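Local coordinates for protein putative esterase (Sulfolobus solfataricus P2, PDB 2RAU) that binds calcium ions and is probably a lipase or esterase of the alpha/beta-hydrolase superfamily, at residues 36-41 with 100-105. Numbering follows the deposited sequence.
Sequences DIISLH and DYRTHY
Ser39 and Asp100 form an antiparallel hydrogen-bonded pair where strand 37-45 receives the end of strand 94-100, and on the same face of the sheet their side chains join a chain of hydrogen bonds. Tyr105 OH donates to Ser39 OG, 2.5 Å away at the ring's edge, and Ser39 OG in turn donates to the anti lone pair of Asp100 OD2 at 2.8 Å. His41 NE2 donates to that OD2 (2.6 Å) on its syn side, 30° out of the carboxylate plane, while Glu23 holds ND1. Ile37 CG2 sits over the centre of the Tyr105 ring, a CH-pi contact with CG2 3.8 Å from the centroid. A phenylalanine at Tyr105 would probably keep this contact but leave Ser39 OG without its donor. The extended chain of Arg102 (chi2 -177°) carries NH1 to a salt bridge with Asp36 OD1 (2.8 Å), from above the carboxylate plane, and NE to another with Asp129; Asp36 also hydrogen-bonds Ser33 and Trp121. Two donors on Asp100 OD2, with Glu64 N on OD1, would be expected to stabilise a buried negative charge and fix the carboxylate's rotation where the central sheet, consistent with an alpha/beta-hydrolase fold, runs into the loop before helix 123-141.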
ATOM      1  N   ASP A  36     -16.615  10.004   1.836  1.00 26.29           N
ATOM      2  CA  ASP A  36     -15.475  10.726   1.315  1.00 22.85           C
ATOM      3  C   ASP A  36     -14.714  11.306   2.487  1.00 24.64           C
ATOM      4  O   ASP A  36     -14.963  12.438   2.884  1.00 26.98           O
ATOM      5  CB  ASP A  36     -15.919  11.808   0.318  1.00 21.62           C
ATOM      6  CG  ASP A  36     -16.388  11.203  -0.969  1.00 29.62           C
ATOM      7  OD1 ASP A  36     -15.506  10.775  -1.699  1.00 25.90           O
ATOM      8  OD2 ASP A  36     -17.603  11.087  -1.241  1.00 27.67           O
ATOM      9  N   ILE A  37     -13.821  10.490   3.035  1.00 23.07           N
ATOM     10  CA  ILE A  37     -12.986  10.786   4.233  1.00 25.84           C
ATOM     11  C   ILE A  37     -11.640  10.213   3.929  1.00 26.49           C
ATOM     12  O   ILE A  37     -11.546   9.167   3.269  1.00 24.85           O
ATOM     13  CB  ILE A  37     -13.529  10.086   5.522  1.00 24.76           C
ATOM     14  CG1 ILE A  37     -14.983  10.486   5.755  1.00 31.46           C
ATOM     15  CG2 ILE A  37     -12.627  10.406   6.816  1.00 26.84           C
ATOM     16  CD1 ILE A  37     -15.592   9.800   6.965  1.00 32.77           C
ATOM     17  N   ILE A  38     -10.591  10.876   4.416  1.00 26.03           N
ATOM     18  CA  ILE A  38      -9.202  10.336   4.373  1.00 25.26           C
ATOM     19  C   ILE A  38      -8.609  10.440   5.767  1.00 26.37           C
ATOM     20  O   ILE A  38      -9.136  11.165   6.624  1.00 25.61           O
ATOM     21  CB  ILE A  38      -8.271  10.972   3.312  1.00 23.56           C
ATOM     22  CG1 ILE A  38      -8.119  12.485   3.566  1.00 24.79           C
ATOM     23  CG2 ILE A  38      -8.820  10.716   1.937  1.00 24.48           C
ATOM     24  CD1 ILE A  38      -7.124  13.182   2.615  1.00 25.43           C
ATOM     25  N   SER A  39      -7.616   9.613   6.048  1.00 23.91           N
ATOM     26  CA  SER A  39      -6.916   9.732   7.295  1.00 25.15           C
ATOM     27  C   SER A  39      -5.413   9.575   7.136  1.00 26.18           C
ATOM     28  O   SER A  39      -4.911   9.169   6.101  1.00 24.04           O
ATOM     29  CB  SER A  39      -7.523   8.855   8.408  1.00 30.19           C
ATOM     30  OG  SER A  39      -7.998   7.615   7.920  1.00 34.69           O
ATOM     31  N   LEU A  40      -4.692   9.970   8.175  1.00 28.27           N
ATOM     32  CA  LEU A  40      -3.257  10.033   8.145  1.00 29.88           C
ATOM     33  C   LEU A  40      -2.705   9.453   9.429  1.00 28.74           C
ATOM     34  O   LEU A  40      -3.203   9.791  10.500  1.00 24.95           O
ATOM     35  CB  LEU A  40      -2.833  11.498   8.052  1.00 32.24           C
ATOM     36  CG  LEU A  40      -1.397  11.919   8.163  1.00 34.38           C
ATOM     37  CD1 LEU A  40      -0.699  11.106   7.112  1.00 36.94           C
ATOM     38  CD2 LEU A  40      -1.321  13.432   7.866  1.00 36.38           C
ATOM     39  N   HIS A  41      -1.733   8.541   9.320  1.00 25.86           N
ATOM     40  CA  HIS A  41      -1.071   7.952  10.492  1.00 25.22           C
ATOM     41  C   HIS A  41       0.338   8.433  10.542  1.00 25.64           C
ATOM     42  O   HIS A  41       0.982   8.526   9.546  1.00 26.03           O
ATOM     43  CB  HIS A  41      -1.018   6.408  10.428  1.00 29.04           C
ATOM     44  CG  HIS A  41      -2.369   5.749  10.311  1.00 24.85           C
ATOM     45  ND1 HIS A  41      -2.826   4.816  11.222  1.00 28.15           N
ATOM     46  CD2 HIS A  41      -3.333   5.859   9.370  1.00 28.05           C
ATOM     47  CE1 HIS A  41      -4.039   4.421  10.868  1.00 29.31           C
ATOM     48  NE2 HIS A  41      -4.366   5.022   9.735  1.00 27.97           N
ATOM     49  N   ASP A 100      -4.710   6.621   4.782  1.00 25.58           N
ATOM     50  CA  ASP A 100      -5.897   5.850   4.551  1.00 25.41           C
ATOM     51  C   ASP A 100      -6.671   6.567   3.436  1.00 27.34           C
ATOM     52  O   ASP A 100      -7.112   7.708   3.587  1.00 27.53           O
ATOM     53  CB  ASP A 100      -6.774   5.733   5.760  1.00 25.10           C
ATOM     54  CG  ASP A 100      -6.101   5.041   6.915  1.00 27.01           C
ATOM     55  OD1 ASP A 100      -5.383   4.055   6.682  1.00 28.82           O
ATOM     56  OD2 ASP A 100      -6.344   5.415   8.076  1.00 29.20           O
ATOM     57  N   TYR A 101      -6.755   5.917   2.286  1.00 26.03           N
ATOM     58  CA  TYR A 101      -7.493   6.446   1.166  1.00 25.81           C
ATOM     59  C   TYR A 101      -8.977   6.375   1.483  1.00 26.22           C
ATOM     60  O   TYR A 101      -9.373   5.708   2.432  1.00 26.27           O
ATOM     61  CB  TYR A 101      -7.282   5.592  -0.056  1.00 27.08           C
ATOM     62  CG  TYR A 101      -5.863   5.465  -0.527  1.00 28.04           C
ATOM     63  CD1 TYR A 101      -5.089   6.601  -0.809  1.00 26.43           C
ATOM     64  CD2 TYR A 101      -5.305   4.217  -0.744  1.00 31.36           C
ATOM     65  CE1 TYR A 101      -3.784   6.477  -1.285  1.00 24.87           C
ATOM     66  CE2 TYR A 101      -4.019   4.081  -1.230  1.00 26.20           C
ATOM     67  CZ  TYR A 101      -3.255   5.205  -1.512  1.00 28.06           C
ATOM     68  OH  TYR A 101      -1.978   5.014  -2.003  1.00 25.01           O
ATOM     69  N   ARG A 102      -9.793   6.979   0.627  1.00 23.02           N
ATOM     70  CA  ARG A 102     -11.251   6.985   0.819  1.00 25.30           C
ATOM     71  C   ARG A 102     -11.856   5.578   0.880  1.00 25.89           C
ATOM     72  O   ARG A 102     -12.924   5.360   1.498  1.00 24.04           O
ATOM     73  CB  ARG A 102     -11.926   7.839  -0.262  1.00 23.64           C
ATOM     74  CG  ARG A 102     -11.433   9.286  -0.282  1.00 25.47           C
ATOM     75  CD  ARG A 102     -12.161  10.094  -1.291  1.00 23.79           C
ATOM     76  NE  ARG A 102     -11.489  11.366  -1.506  1.00 27.04           N
ATOM     77  CZ  ARG A 102     -12.084  12.500  -1.870  1.00 29.34           C
ATOM     78  NH1 ARG A 102     -13.384  12.588  -2.054  1.00 26.03           N
ATOM     79  NH2 ARG A 102     -11.350  13.575  -2.016  1.00 24.79           N
ATOM     80  N   THR A 103     -11.193   4.646   0.212  1.00 25.27           N
ATOM     81  CA  THR A 103     -11.550   3.209   0.205  1.00 24.61           C
ATOM     82  C   THR A 103     -11.600   2.632   1.617  1.00 25.26           C
ATOM     83  O   THR A 103     -12.330   1.687   1.885  1.00 25.51           O
ATOM     84  CB  THR A 103     -10.557   2.412  -0.671  1.00 21.56           C
ATOM     85  OG1 THR A 103      -9.221   2.803  -0.300  1.00 26.22           O
ATOM     86  CG2 THR A 103     -10.867   2.618  -2.144  1.00 26.75           C
ATOM     87  N   HIS A 104     -10.872   3.261   2.549  1.00 24.34           N
ATOM     88  CA  HIS A 104     -10.850   2.819   3.901  1.00 26.88           C
ATOM     89  C   HIS A 104     -12.098   3.178   4.715  1.00 26.75           C
ATOM     90  O   HIS A 104     -12.189   2.784   5.872  1.00 25.77           O
ATOM     91  CB  HIS A 104      -9.620   3.311   4.623  1.00 24.95           C
ATOM     92  CG  HIS A 104      -9.245   2.499   5.811  1.00 25.69           C
ATOM     93  ND1 HIS A 104      -9.156   1.110   5.785  1.00 29.46           N
ATOM     94  CD2 HIS A 104      -8.880   2.875   7.064  1.00 30.65           C
ATOM     95  CE1 HIS A 104      -8.779   0.687   6.982  1.00 25.87           C
ATOM     96  NE2 HIS A 104      -8.599   1.738   7.772  1.00 27.23           N
ATOM     97  N   TYR A 105     -13.053   3.850   4.080  1.00 24.35           N
ATOM     98  CA  TYR A 105     -14.296   4.279   4.729  1.00 23.30           C
ATOM     99  C   TYR A 105     -15.532   3.685   4.050  1.00 24.10           C
ATOM    100  O   TYR A 105     -16.666   3.939   4.494  1.00 26.24           O
ATOM    101  CB  TYR A 105     -14.356   5.816   4.778  1.00 27.13           C
ATOM    102  CG  TYR A 105     -13.300   6.302   5.733  1.00 23.62           C
ATOM    103  CD1 TYR A 105     -13.560   6.316   7.069  1.00 34.81           C
ATOM    104  CD2 TYR A 105     -12.022   6.647   5.288  1.00 25.39           C
ATOM    105  CE1 TYR A 105     -12.595   6.640   7.949  1.00 34.55           C
ATOM    106  CE2 TYR A 105     -11.052   6.956   6.160  1.00 27.98           C
ATOM    107  CZ  TYR A 105     -11.357   6.976   7.500  1.00 27.75           C
ATOM    108  OH  TYR A 105     -10.440   7.323   8.455  1.00 35.94           O
TER